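Local coordinates for uncharacterized protein PSPTO_3016 (Pseudomonas syringae pv. tomato, PDB 3H9X), which probably binds DNA, as a member of the MmcQ/YjbR family whose fold carries a "double wing" DNA-binding motif, at residues A[60-71]-A[86-97]. Numbering follows the deposited sequence.
Sequences DVIDLKVQPELV and MNKEHWITVLLN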
loop_
_atom_site.group_PDB
_atom_site.type_symbol
_atom_site.label_atom_id
_atom_site.label_comp_id
_atom_site.label_asym_id
_atom_site.label_seq_id
_atom_site.Cartn_x
_atom_site.Cartn_y
_atom_site.Cartn_z
ATOM N N ASP A 60 -6.942 4.542 5.997
ATOM C CA ASP A 60 -5.551 4.636 5.574
ATOM C C ASP A 60 -5.223 3.326 4.891
ATOM O O ASP A 60 -5.381 2.261 5.484
ATOM C CB ASP A 60 -4.613 4.858 6.761
ATOM C CG ASP A 60 -4.335 6.330 7.017
ATOM O OD1 ASP A 60 -5.125 7.176 6.528
ATOM O OD2 ASP A 60 -3.333 6.633 7.713
ATOM N N VAL A 61 -4.763 3.412 3.645
ATOM C CA VAL A 61 -4.443 2.230 2.849
ATOM C C VAL A 61 -3.049 2.326 2.220
ATOM O O VAL A 61 -2.498 3.411 2.087
ATOM C CB VAL A 61 -5.531 2.025 1.718
ATOM C CG1 VAL A 61 -6.918 2.113 2.325
ATOM C CG2 VAL A 61 -5.387 3.086 0.614
ATOM N N ILE A 62 -2.473 1.181 1.868
ATOM C CA ILE A 62 -1.184 1.171 1.196
ATOM C C ILE A 62 -1.350 0.346 -0.063
ATOM O O ILE A 62 -2.039 -0.680 -0.069
ATOM C CB ILE A 62 -0.052 0.535 2.008
ATOM C CG1 ILE A 62 -0.488 -0.829 2.513
ATOM C CG2 ILE A 62 0.395 1.483 3.102
ATOM C CD1 ILE A 62 0.623 -1.654 3.067
ATOM N N ASP A 63 -0.730 0.814 -1.140
ATOM C CA ASP A 63 -0.778 0.120 -2.413
ATOM C C ASP A 63 0.545 -0.574 -2.598
ATOM O O ASP A 63 1.607 0.022 -2.400
ATOM C CB ASP A 63 -1.048 1.104 -3.535
ATOM C CG ASP A 63 -2.530 1.322 -3.748
ATOM O OD1 ASP A 63 -3.302 1.261 -2.762
ATOM O OD2 ASP A 63 -2.934 1.568 -4.895
ATOM N N LEU A 64 0.457 -1.846 -2.965
ATOM C CA LEU A 64 1.614 -2.707 -3.159
ATOM C C LEU A 64 1.548 -3.384 -4.516
ATOM O O LEU A 64 0.467 -3.643 -5.026
ATOM C CB LEU A 64 1.649 -3.759 -2.040
ATOM C CG LEU A 64 2.442 -3.468 -0.755
ATOM C CD1 LEU A 64 2.303 -2.023 -0.327
ATOM C CD2 LEU A 64 1.969 -4.407 0.343
ATOM N N LYS A 65 2.698 -3.670 -5.110
ATOM C CA LYS A 65 2.722 -4.317 -6.422
ATOM C C LYS A 65 2.805 -5.825 -6.260
ATOM O O LYS A 65 3.540 -6.332 -5.419
ATOM C CB LYS A 65 3.920 -3.815 -7.224
ATOM C CG LYS A 65 3.934 -4.188 -8.697
ATOM C CD LYS A 65 5.226 -3.668 -9.336
ATOM C CE LYS A 65 4.982 -2.953 -10.661
ATOM N NZ LYS A 65 4.255 -3.790 -11.657
ATOM N N VAL A 66 2.041 -6.547 -7.059
ATOM C CA VAL A 66 2.064 -7.993 -6.970
ATOM C C VAL A 66 2.088 -8.574 -8.366
ATOM O O VAL A 66 1.996 -7.841 -9.354
ATOM C CB VAL A 66 0.831 -8.537 -6.213
ATOM C CG1 VAL A 66 0.743 -7.889 -4.829
ATOM C CG2 VAL A 66 -0.434 -8.265 -6.991
ATOM N N GLN A 67 2.240 -9.888 -8.451
ATOM C CA GLN A 67 2.249 -10.557 -9.741
ATOM C C GLN A 67 0.809 -10.678 -10.228
ATOM O O GLN A 67 -0.071 -11.139 -9.503
ATOM C CB GLN A 67 2.893 -11.926 -9.608
ATOM C CG GLN A 67 4.361 -11.856 -9.262
ATOM C CD GLN A 67 4.732 -12.812 -8.146
ATOM O OE1 GLN A 67 4.656 -14.034 -8.302
ATOM N NE2 GLN A 67 5.126 -12.258 -7.001
ATOM N N PRO A 68 0.556 -10.267 -11.476
ATOM C CA PRO A 68 -0.780 -10.317 -12.073
ATOM C C PRO A 68 -1.599 -11.600 -11.836
ATOM O O PRO A 68 -2.830 -11.545 -11.807
ATOM C CB PRO A 68 -0.505 -10.043 -13.550
ATOM C CG PRO A 68 0.916 -10.549 -13.735
ATOM C CD PRO A 68 1.581 -10.015 -12.504
ATOM N N GLU A 69 -0.950 -12.751 -11.660
ATOM C CA GLU A 69 -1.717 -13.980 -11.428
ATOM C C GLU A 69 -2.150 -14.131 -9.969
ATOM O O GLU A 69 -2.856 -15.075 -9.621
ATOM C CB GLU A 69 -0.923 -15.224 -11.876
ATOM C CG GLU A 69 0.241 -15.653 -10.980
ATOM C CD GLU A 69 1.574 -15.049 -11.388
ATOM O OE1 GLU A 69 2.614 -15.548 -10.906
ATOM O OE2 GLU A 69 1.592 -14.078 -12.179
ATOM N N LEU A 70 -1.732 -13.196 -9.117
ATOM C CA LEU A 70 -2.099 -13.242 -7.704
ATOM C C LEU A 70 -3.123 -12.180 -7.316
ATOM O O LEU A 70 -3.723 -12.256 -6.247
ATOM C CB LEU A 70 -0.856 -13.090 -6.832
ATOM C CG LEU A 70 0.140 -14.236 -6.960
ATOM C CD1 LEU A 70 1.396 -13.898 -6.196
ATOM C CD2 LEU A 70 -0.480 -15.531 -6.443
ATOM N N VAL A 71 -3.329 -11.195 -8.185
ATOM C CA VAL A 71 -4.281 -10.127 -7.895
ATOM C C VAL A 71 -5.693 -10.645 -7.655
ATOM O O VAL A 71 -6.398 -10.158 -6.770
ATOM C CB VAL A 71 -4.316 -9.091 -9.029
ATOM C CG1 VAL A 71 -5.341 -8.015 -8.723
ATOM C CG2 VAL A 71 -2.954 -8.466 -9.198
HETATM N N MSE A 86 -3.996 3.232 -8.959
HETATM C CA MSE A 86 -2.891 2.520 -9.573
HETATM C C MSE A 86 -3.487 1.498 -10.511
HETATM O O MSE A 86 -4.698 1.286 -10.502
HETATM C CB MSE A 86 -2.032 1.826 -8.516
HETATM C CG MSE A 86 -1.329 2.783 -7.563
HETATM SE SE MSE A 86 0.054 3.831 -8.442
HETATM C CE MSE A 86 1.595 2.739 -7.966
ATOM N N ASN A 87 -2.637 0.866 -11.314
ATOM C CA ASN A 87 -3.075 -0.136 -12.279
ATOM C C ASN A 87 -3.635 -1.368 -11.580
ATOM O O ASN A 87 -2.934 -2.033 -10.812
ATOM C CB ASN A 87 -1.906 -0.527 -13.172
ATOM C CG ASN A 87 -2.316 -1.458 -14.274
ATOM O OD1 ASN A 87 -2.604 -2.634 -14.048
ATOM N ND2 ASN A 87 -2.361 -0.934 -15.487
ATOM N N LYS A 88 -4.889 -1.696 -11.865
ATOM C CA LYS A 88 -5.517 -2.820 -11.190
ATOM C C LYS A 88 -4.975 -4.229 -11.479
ATOM O O LYS A 88 -5.136 -5.137 -10.656
ATOM C CB LYS A 88 -7.030 -2.763 -11.428
ATOM C CG LYS A 88 -7.656 -1.393 -11.155
ATOM C CD LYS A 88 -9.033 -1.573 -10.509
ATOM C CE LYS A 88 -10.005 -0.390 -10.753
ATOM N NZ LYS A 88 -10.561 -0.291 -12.184
ATOM N N GLU A 89 -4.326 -4.419 -12.625
ATOM C CA GLU A 89 -3.794 -5.734 -12.964
ATOM C C GLU A 89 -2.429 -6.002 -12.336
ATOM O O GLU A 89 -1.937 -7.134 -12.338
ATOM C CB GLU A 89 -3.706 -5.874 -14.482
ATOM C CG GLU A 89 -5.055 -5.912 -15.163
ATOM C CD GLU A 89 -4.950 -5.746 -16.660
ATOM O OE1 GLU A 89 -4.226 -6.548 -17.299
ATOM O OE2 GLU A 89 -5.589 -4.809 -17.194
ATOM N N HIS A 90 -1.819 -4.957 -11.785
ATOM C CA HIS A 90 -0.508 -5.091 -11.165
ATOM C C HIS A 90 -0.443 -4.622 -9.715
ATOM O O HIS A 90 0.497 -4.985 -8.983
ATOM C CB HIS A 90 0.518 -4.331 -11.988
ATOM C CG HIS A 90 0.798 -4.959 -13.310
ATOM N ND1 HIS A 90 1.660 -6.022 -13.457
ATOM C CD2 HIS A 90 0.300 -4.700 -14.540
ATOM C CE1 HIS A 90 1.684 -6.392 -14.725
ATOM N NE2 HIS A 90 0.868 -5.605 -15.403
ATOM N N TRP A 91 -1.426 -3.823 -9.298
ATOM C CA TRP A 91 -1.427 -3.319 -7.932
ATOM C C TRP A 91 -2.595 -3.802 -7.085
ATOM O O TRP A 91 -3.624 -4.246 -7.593
ATOM C CB TRP A 91 -1.339 -1.781 -7.910
ATOM C CG TRP A 91 -0.001 -1.258 -8.428
ATOM C CD1 TRP A 91 0.410 -1.214 -9.733
ATOM C CD2 TRP A 91 1.120 -0.814 -7.646
ATOM N NE1 TRP A 91 1.710 -0.783 -9.810
ATOM C CE2 TRP A 91 2.172 -0.531 -8.544
ATOM C CE3 TRP A 91 1.342 -0.637 -6.273
ATOM C CZ2 TRP A 91 3.425 -0.075 -8.114
ATOM C CZ3 TRP A 91 2.590 -0.182 -5.843
ATOM C CH2 TRP A 91 3.613 0.091 -6.761
ATOM N N ILE A 92 -2.387 -3.710 -5.774
ATOM C CA ILE A 92 -3.315 -4.139 -4.743
ATOM C C ILE A 92 -3.397 -3.050 -3.699
ATOM O O ILE A 92 -2.416 -2.362 -3.450
ATOM C CB ILE A 92 -2.772 -5.427 -4.106
ATOM C CG1 ILE A 92 -3.194 -6.603 -4.953
ATOM C CG2 ILE A 92 -3.286 -5.623 -2.722
ATOM C CD1 ILE A 92 -4.684 -6.687 -5.053
ATOM N N THR A 93 -4.568 -2.880 -3.099
ATOM C CA THR A 93 -4.735 -1.860 -2.066
ATOM C C THR A 93 -5.036 -2.576 -0.759
ATOM O O THR A 93 -6.055 -3.243 -0.646
ATOM C CB THR A 93 -5.909 -0.887 -2.390
ATOM O OG1 THR A 93 -5.565 -0.065 -3.513
ATOM C CG2 THR A 93 -6.217 0.010 -1.191
ATOM N N VAL A 94 -4.144 -2.455 0.220
ATOM C CA VAL A 94 -4.356 -3.109 1.509
ATOM C C VAL A 94 -4.833 -2.083 2.524
ATOM O O VAL A 94 -4.249 -1.014 2.688
ATOM C CB VAL A 94 -3.071 -3.818 2.042
ATOM C CG1 VAL A 94 -3.375 -4.530 3.355
ATOM C CG2 VAL A 94 -2.570 -4.830 1.024
ATOM N N LEU A 95 -5.912 -2.426 3.204
ATOM C CA LEU A 95 -6.485 -1.536 4.190
ATOM C C LEU A 95 -5.752 -1.628 5.537
ATOM O O LEU A 95 -5.686 -2.705 6.133
ATOM C CB LEU A 95 -7.968 -1.869 4.331
ATOM C CG LEU A 95 -8.834 -1.037 5.260
ATOM C CD1 LEU A 95 -8.757 -1.604 6.657
ATOM C CD2 LEU A 95 -8.403 0.427 5.203
ATOM N N LEU A 96 -5.178 -0.500 5.982
ATOM C CA LEU A 96 -4.459 -0.425 7.258
ATOM C C LEU A 96 -5.467 -0.271 8.382
ATOM O O LEU A 96 -6.531 0.308 8.186
ATOM C CB LEU A 96 -3.490 0.762 7.302
ATOM C CG LEU A 96 -2.275 0.757 6.379
ATOM C CD1 LEU A 96 -1.362 1.933 6.707
ATOM C CD2 LEU A 96 -1.535 -0.540 6.547
ATOM N N ASN A 97 -5.103 -0.757 9.566
ATOM C CA ASN A 97 -5.979 -0.734 10.735
ATOM C C ASN A 97 -7.120 -1.646 10.318
ATOM O O ASN A 97 -8.277 -1.432 10.691
ATOM C CB ASN A 97 -6.515 0.678 11.046
ATOM C CG ASN A 97 -5.410 1.697 11.293
ATOM O OD1 ASN A 97 -4.899 2.325 10.359
ATOM N ND2 ASN A 97 -5.031 1.863 12.555
#
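K65 lies over one face of the W91 indole, its CB 3.8 Å from the centroid of the six-membered ring and only 7° off the normal. With CG anti to the backbone N (chi1 -169°), the aliphatic chain runs on past the pyrrole side, CE coming 4.0 Å from W91 NE1, before bends at chi3 and chi4 carry the ammonium beside H90. Lysine suits this place because its methylenes make a CH-pi contact while its charge stays at the partly exposed margin. The terminal methyl of selenomethionine M86 sits over the centre of the opposite face, so the indole is held between aliphatic groups. Farther along the same face of the sheet, buried T93 gives its hydroxyl hydrogen to D63, OG1 to OD1 2.7 Å, reaching the carboxylate from above its plane. T93 OG1 in turn accepts from the backbone N of Y84, which ties the pair to the loop just before M86.

I62, L64, I92 and V94 point to the other face, where helix 102-115 packs on I62 and L64. Branched I62, I92 and V94 suit extended backbone on this apolar, buried side; I62 CG1 meets V94 CB at 4.0 Å. Between these two layers, strands 60-65 and 91-95 are antiparallel neighbours inside the sheet, laced by paired bonds at I62-V94 and L64-I92. Burying D63 is thus paid for within the sheet: T93 satisfies OD1, probably easing the cost of any charge there.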